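Local coordinates for galactofuranose-binding protein YtfQ (Escherichia coli, PDB 2VK2), which binds alpha- and beta-galactofuranose in the periplasm as the solute-binding component of the ABC transporter YtfQRT-YjfF, at residues 3-9 with 59-65; 51-55 with 78-84. All blocks are in the same frame, centred on the assembly; numbering follows the deposited sequence.

Interaction 1. Residues 3-9 with 59-65; sequences LTVGFSQ and VDAIFIA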
loop_
_atom_site.group_PDB
_atom_site.type_symbol
_atom_site.label_atom_id
_atom_site.label_comp_id
_atom_site.label_asym_id
_atom_site.label_seq_id
_atom_site.Cartn_x
_atom_site.Cartn_y
_atom_site.Cartn_z
ATOM N N LEU A 3 23.457 -14.114 8.333
ATOM C CA LEU A 3 22.122 -13.841 8.874
ATOM C C LEU A 3 21.051 -14.509 8.025
ATOM O O LEU A 3 21.128 -14.499 6.795
ATOM C CB LEU A 3 21.848 -12.335 8.931
ATOM C CG LEU A 3 22.631 -11.498 9.945
ATOM C CD1 LEU A 3 22.240 -10.033 9.812
ATOM C CD2 LEU A 3 22.397 -11.983 11.370
ATOM N N THR A 4 20.059 -15.095 8.693
ATOM C CA THR A 4 18.869 -15.621 8.034
ATOM C C THR A 4 17.651 -14.848 8.530
ATOM O O THR A 4 17.429 -14.736 9.738
ATOM C CB THR A 4 18.669 -17.120 8.318
ATOM O OG1 THR A 4 19.780 -17.857 7.796
ATOM C CG2 THR A 4 17.387 -17.632 7.670
ATOM N N VAL A 5 16.881 -14.308 7.589
ATOM C CA VAL A 5 15.672 -13.556 7.904
ATOM C C VAL A 5 14.461 -14.287 7.334
ATOM O O VAL A 5 14.471 -14.716 6.181
ATOM C CB VAL A 5 15.737 -12.126 7.323
ATOM C CG1 VAL A 5 14.425 -11.384 7.549
ATOM C CG2 VAL A 5 16.897 -11.363 7.940
ATOM N N GLY A 6 13.429 -14.446 8.159
ATOM C CA GLY A 6 12.151 -14.979 7.711
ATOM C C GLY A 6 11.200 -13.822 7.489
ATOM O O GLY A 6 10.958 -13.042 8.405
ATOM N N PHE A 7 10.670 -13.708 6.273
ATOM C CA PHE A 7 9.749 -12.632 5.911
ATOM C C PHE A 7 8.371 -13.225 5.665
ATOM O O PHE A 7 8.176 -13.995 4.724
ATOM C CB PHE A 7 10.286 -11.906 4.669
ATOM C CG PHE A 7 9.388 -10.811 4.114
ATOM C CD1 PHE A 7 8.437 -10.149 4.890
ATOM C CD2 PHE A 7 9.549 -10.410 2.790
ATOM C CE1 PHE A 7 7.646 -9.138 4.339
ATOM C CE2 PHE A 7 8.769 -9.403 2.243
ATOM C CZ PHE A 7 7.817 -8.765 3.017
ATOM N N SER A 8 7.428 -12.891 6.547
ATOM C CA SER A 8 6.026 -13.219 6.339
ATOM C C SER A 8 5.401 -12.127 5.479
ATOM O O SER A 8 5.111 -11.029 5.959
ATOM C CB SER A 8 5.276 -13.344 7.665
ATOM O OG SER A 8 3.901 -13.585 7.424
ATOM N N GLN A 9 5.218 -12.453 4.203
ATOM C CA GLN A 9 4.674 -11.552 3.198
ATOM C C GLN A 9 3.163 -11.785 3.095
ATOM O O GLN A 9 2.689 -12.906 3.293
ATOM C CB GLN A 9 5.397 -11.832 1.864
ATOM C CG GLN A 9 5.008 -10.993 0.645
ATOM C CD GLN A 9 5.110 -9.499 0.882
ATOM O OE1 GLN A 9 4.436 -8.960 1.753
ATOM N NE2 GLN A 9 5.930 -8.816 0.084
ATOM N N VAL A 59 15.495 -18.497 13.092
ATOM C CA VAL A 59 16.023 -17.444 12.220
ATOM C C VAL A 59 16.543 -16.290 13.076
ATOM O O VAL A 59 16.196 -16.166 14.249
ATOM C CB VAL A 59 14.960 -16.915 11.222
ATOM C CG1 VAL A 59 14.441 -18.040 10.341
ATOM C CG2 VAL A 59 13.816 -16.218 11.953
ATOM N N ASP A 60 17.383 -15.447 12.484
ATOM C CA ASP A 60 17.988 -14.330 13.210
ATOM C C ASP A 60 17.043 -13.150 13.377
ATOM O O ASP A 60 17.189 -12.363 14.306
ATOM C CB ASP A 60 19.254 -13.857 12.501
ATOM C CG ASP A 60 20.317 -14.920 12.461
ATOM O OD1 ASP A 60 20.926 -15.180 13.517
ATOM O OD2 ASP A 60 20.529 -15.513 11.387
ATOM N N ALA A 61 16.093 -13.016 12.462
ATOM C CA ALA A 61 15.141 -11.920 12.517
ATOM C C ALA A 61 13.920 -12.299 11.714
ATOM O O ALA A 61 13.999 -13.135 10.816
ATOM C CB ALA A 61 15.761 -10.646 11.971
ATOM N N ILE A 62 12.793 -11.690 12.061
ATOM C CA ILE A 62 11.540 -11.904 11.351
ATOM C C ILE A 62 11.026 -10.566 10.838
ATOM O O ILE A 62 10.978 -9.588 11.580
ATOM C CB ILE A 62 10.494 -12.592 12.255
ATOM C CG1 ILE A 62 10.948 -14.025 12.552
ATOM C CG2 ILE A 62 9.116 -12.604 11.590
ATOM C CD1 ILE A 62 10.202 -14.696 13.685
ATOM N N PHE A 63 10.690 -10.529 9.553
ATOM C CA PHE A 63 10.037 -9.378 8.939
ATOM C C PHE A 63 8.584 -9.780 8.720
ATOM O O PHE A 63 8.310 -10.896 8.281
ATOM C CB PHE A 63 10.659 -9.046 7.577
ATOM C CG PHE A 63 12.045 -8.432 7.626
ATOM C CD1 PHE A 63 12.774 -8.298 8.804
ATOM C CD2 PHE A 63 12.633 -8.014 6.437
ATOM C CE1 PHE A 63 14.046 -7.731 8.786
ATOM C CE2 PHE A 63 13.897 -7.461 6.420
ATOM C CZ PHE A 63 14.604 -7.316 7.589
ATOM N N ILE A 64 7.651 -8.884 9.023
ATOM C CA ILE A 64 6.237 -9.152 8.785
ATOM C C ILE A 64 5.631 -7.945 8.098
ATOM O O ILE A 64 5.835 -6.824 8.545
ATOM C CB ILE A 64 5.445 -9.372 10.097
ATOM C CG1 ILE A 64 6.047 -10.501 10.938
ATOM C CG2 ILE A 64 3.976 -9.673 9.793
ATOM C CD1 ILE A 64 5.480 -10.557 12.347
ATOM N N ALA A 65 4.902 -8.181 7.011
ATOM C CA ALA A 65 4.004 -7.176 6.451
ATOM C C ALA A 65 2.615 -7.547 6.961
ATOM O O ALA A 65 1.992 -8.456 6.427
ATOM C CB ALA A 65 4.057 -7.197 4.931
#

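Interaction 2. Residues 51-55 with 78-84; sequences VRSFV and EAKDAEI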
loop_
_atom_site.group_PDB
_atom_site.type_symbol
_atom_site.label_atom_id
_atom_site.label_comp_id
_atom_site.label_asym_id
_atom_site.label_seq_id
_atom_site.Cartn_x
_atom_site.Cartn_y
_atom_site.Cartn_z
ATOM N N VAL A 51 5.187 -17.135 10.894
ATOM C CA VAL A 51 5.997 -16.533 11.948
ATOM C C VAL A 51 6.374 -17.582 12.992
ATOM O O VAL A 51 7.529 -17.654 13.414
ATOM C CB VAL A 51 5.273 -15.343 12.604
ATOM C CG1 VAL A 51 6.036 -14.840 13.819
ATOM C CG2 VAL A 51 5.088 -14.224 11.589
ATOM N N ARG A 52 5.411 -18.409 13.385
ATOM C CA ARG A 52 5.682 -19.499 14.324
ATOM C C ARG A 52 6.719 -20.478 13.790
ATOM O O ARG A 52 7.578 -20.941 14.543
ATOM C CB ARG A 52 4.393 -20.231 14.695
ATOM C CG ARG A 52 3.568 -19.428 15.653
ATOM C CD ARG A 52 2.278 -20.095 16.055
ATOM N NE ARG A 52 1.606 -19.266 17.056
ATOM C CZ ARG A 52 0.293 -19.216 17.260
ATOM N NH1 ARG A 52 -0.546 -19.938 16.529
ATOM N NH2 ARG A 52 -0.188 -18.412 18.200
ATOM N N SER A 53 6.653 -20.780 12.497
ATOM C CA SER A 53 7.655 -21.641 11.873
ATOM C C SER A 53 9.039 -20.994 11.911
ATOM O O SER A 53 10.023 -21.656 12.235
ATOM C CB SER A 53 7.267 -21.970 10.433
ATOM O OG SER A 53 8.236 -22.804 9.824
ATOM N N PHE A 54 9.118 -19.706 11.585
ATOM C CA PHE A 54 10.394 -18.993 11.631
ATOM C C PHE A 54 10.982 -18.993 13.042
ATOM O O PHE A 54 12.190 -19.148 13.212
ATOM C CB PHE A 54 10.246 -17.547 11.141
ATOM C CG PHE A 54 9.928 -17.413 9.668
ATOM C CD1 PHE A 54 10.503 -18.251 8.714
ATOM C CD2 PHE A 54 9.075 -16.407 9.233
ATOM C CE1 PHE A 54 10.209 -18.097 7.362
ATOM C CE2 PHE A 54 8.787 -16.252 7.880
ATOM C CZ PHE A 54 9.351 -17.100 6.951
ATOM N N VAL A 55 10.132 -18.817 14.052
ATOM C CA VAL A 55 10.575 -18.871 15.446
ATOM C C VAL A 55 11.131 -20.255 15.775
ATOM O O VAL A 55 12.220 -20.373 16.337
ATOM C CB VAL A 55 9.436 -18.511 16.429
ATOM C CG1 VAL A 55 9.845 -18.823 17.867
ATOM C CG2 VAL A 55 9.055 -17.045 16.280
ATOM N N GLU A 78 5.537 -14.622 21.420
ATOM C CA GLU A 78 6.315 -15.830 21.158
ATOM C C GLU A 78 7.684 -15.500 20.551
ATOM O O GLU A 78 8.701 -16.049 20.971
ATOM C CB GLU A 78 5.538 -16.788 20.251
ATOM C CG GLU A 78 4.300 -17.375 20.918
ATOM C CD GLU A 78 3.387 -18.105 19.953
ATOM O OE1 GLU A 78 3.875 -18.578 18.909
ATOM O OE2 GLU A 78 2.179 -18.216 20.249
ATOM N N ALA A 79 7.711 -14.606 19.566
ATOM C CA ALA A 79 8.975 -14.184 18.964
ATOM C C ALA A 79 9.867 -13.465 19.976
ATOM O O ALA A 79 11.081 -13.668 19.994
ATOM C CB ALA A 79 8.724 -13.294 17.753
ATOM N N LYS A 80 9.266 -12.628 20.816
ATOM C CA LYS A 80 10.027 -11.903 21.830
ATOM C C LYS A 80 10.618 -12.852 22.869
ATOM O O LYS A 80 11.776 -12.701 23.251
ATOM C CB LYS A 80 9.168 -10.843 22.514
ATOM C CG LYS A 80 9.954 -9.998 23.497
ATOM C CD LYS A 80 9.314 -8.653 23.730
ATOM C CE LYS A 80 10.133 -7.846 24.713
ATOM N NZ LYS A 80 9.508 -6.537 25.006
ATOM N N ASP A 81 9.834 -13.836 23.303
ATOM C CA ASP A 81 10.328 -14.853 24.235
ATOM C C ASP A 81 11.478 -15.664 23.628
ATOM O O ASP A 81 12.380 -16.099 24.349
ATOM C CB ASP A 81 9.193 -15.788 24.675
ATOM C CG ASP A 81 8.216 -15.123 25.639
ATOM O OD1 ASP A 81 8.531 -14.046 26.190
ATOM O OD2 ASP A 81 7.121 -15.686 25.846
ATOM N N ALA A 82 11.453 -15.848 22.308
ATOM C CA ALA A 82 12.530 -16.529 21.587
ATOM C C ALA A 82 13.718 -15.605 21.300
ATOM O O ALA A 82 14.721 -16.044 20.738
ATOM C CB ALA A 82 11.998 -17.109 20.284
ATOM N N GLU A 83 13.594 -14.331 21.675
ATOM C CA GLU A 83 14.637 -13.324 21.475
ATOM C C GLU A 83 14.986 -13.131 19.997
ATOM O O GLU A 83 16.144 -12.929 19.637
ATOM C CB GLU A 83 15.881 -13.655 22.315
ATOM C CG GLU A 83 15.579 -13.775 23.806
ATOM C CD GLU A 83 16.798 -14.128 24.634
ATOM O OE1 GLU A 83 17.883 -13.563 24.381
ATOM O OE2 GLU A 83 16.662 -14.969 25.549
ATOM N N ILE A 84 13.959 -13.172 19.150
ATOM C CA ILE A 84 14.114 -12.939 17.720
ATOM C C ILE A 84 13.485 -11.585 17.390
ATOM O O ILE A 84 12.271 -11.418 17.540
ATOM C CB ILE A 84 13.435 -14.052 16.896
ATOM C CG1 ILE A 84 14.094 -15.404 17.186
ATOM C CG2 ILE A 84 13.508 -13.739 15.399
ATOM C CD1 ILE A 84 13.389 -16.581 16.557
#

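Interaction 1. Residues 3-9 with 59-65
Phe63 and Val5 meet across two neighbouring parallel strands, 4-9 and 61-64, inside the six-stranded parallel sheet of one lobe of this periplasmic sugar-binding protein. Backbone bonds run in regular parallel order: Gly6 N gives to Ala61 O, Gly6 O takes Phe63 N, Phe63 O takes Ser8 N at 2.8 Å, and Ser8 O takes Ala65 N. Phe63 can be followed outward: CB packs 3.7 Å from Phe7 CD1, and CG, anti to its own carbonyl carbon (chi1 -72°), carries the ring alongside Val5. There Val5 CG1 sits over the ring centre, 3.7 Å from the centroid, in a CH-pi contact, and every ring atom out to CZ lies about equally near that methyl. Phe87 and Phe256, the latter from helix 252-265, also meet this ring. Phe7 instead turns its edge to the other strand, with Phe63 O and Ala65 N near its ring plane. At the strand entrance Asp60 folds back: its OD2 accepts Thr4 N at 2.8 Å through the anti lone pair, nearly straight at 169°, while Asp60 N returns a bond to Thr4 O. With an alanine here, Thr4 N is likely to lose this acceptor and Leu3 CD2 the carboxylate carbon it packs against. At the opposite end the strands run toward the sugar site, where Gln9 OE1 bonds to Arg17, a galactofuranose-binding residue, and also lies 3.7 Å from Ala65 CB.

Interaction 2. Residues 51-55 with 78-84
Two helices flanking the parallel sheet, 44-57 and 73-81, meet here in the alpha/beta lobe of the binding protein, the second ending in a Schellman motif that leads the chain back to the sheet. Near the surface the contact is a salt bridge. Arg52, extended from CG to NE, presents the side of its guanidinium group to Glu78: NE reaches OE1 at 3.0 Å and NH2 reaches OE2 at 3.1 Å, one nitrogen for each oxygen. OE1 is met at its syn lone pair, OE2 on its syn side but tilted out of the carboxylate plane, and the two flat groups are only 15° from coplanar. The bonds are bent, however, at 147° for NE to OE1 and 137° for NH2 to OE2. The paired grip limits rotation of either group and joins the helices through opposite charges. Beside the salt bridge, Val55 points at the second helix and splits its branches. CG1, anti to the backbone N, touches Ala82 CB at 3.7 Å, while CG2 lies 4.0 Å from Ala79 CB; the small alanines let the valine come close to the helix end. That end is closed by Glu83, whose positive phi allows Glu83 N to bond to Lys80 O and Ile84 N to Ala79 O. Beyond the turn, Ile84 points back at helix 44-57 and also touches Ile62 of the intervening strand 61-64, as Val55 does. Its tip meets the valine's backbone, with Ile84 CD1 3.8 Å from Val55 CA.

How the interactions relate
The centres of interactions 1 and 2 lie 10 Å apart in the same lobe, and their segments alternate along the chain: strand 4-9, helix 44-57, strand 61-64, then helix 73-81. Helix 44-57 leads into strand 61-64, which leads into helix 73-81, so the second contact brings together the helices before and after a strand of the first. The layers touch directly. Phe54 CE2 lies 3.4 Å from Gly6 C, where the glycine has no side chain to intervene, and Ile84 CD1 reaches Val59 O. Interaction 1 thus forms part of the sheet leading toward the sugar pocket, while interaction 2 belongs to the helical layer on the face of Ile62 and Ile64, away from the binding site.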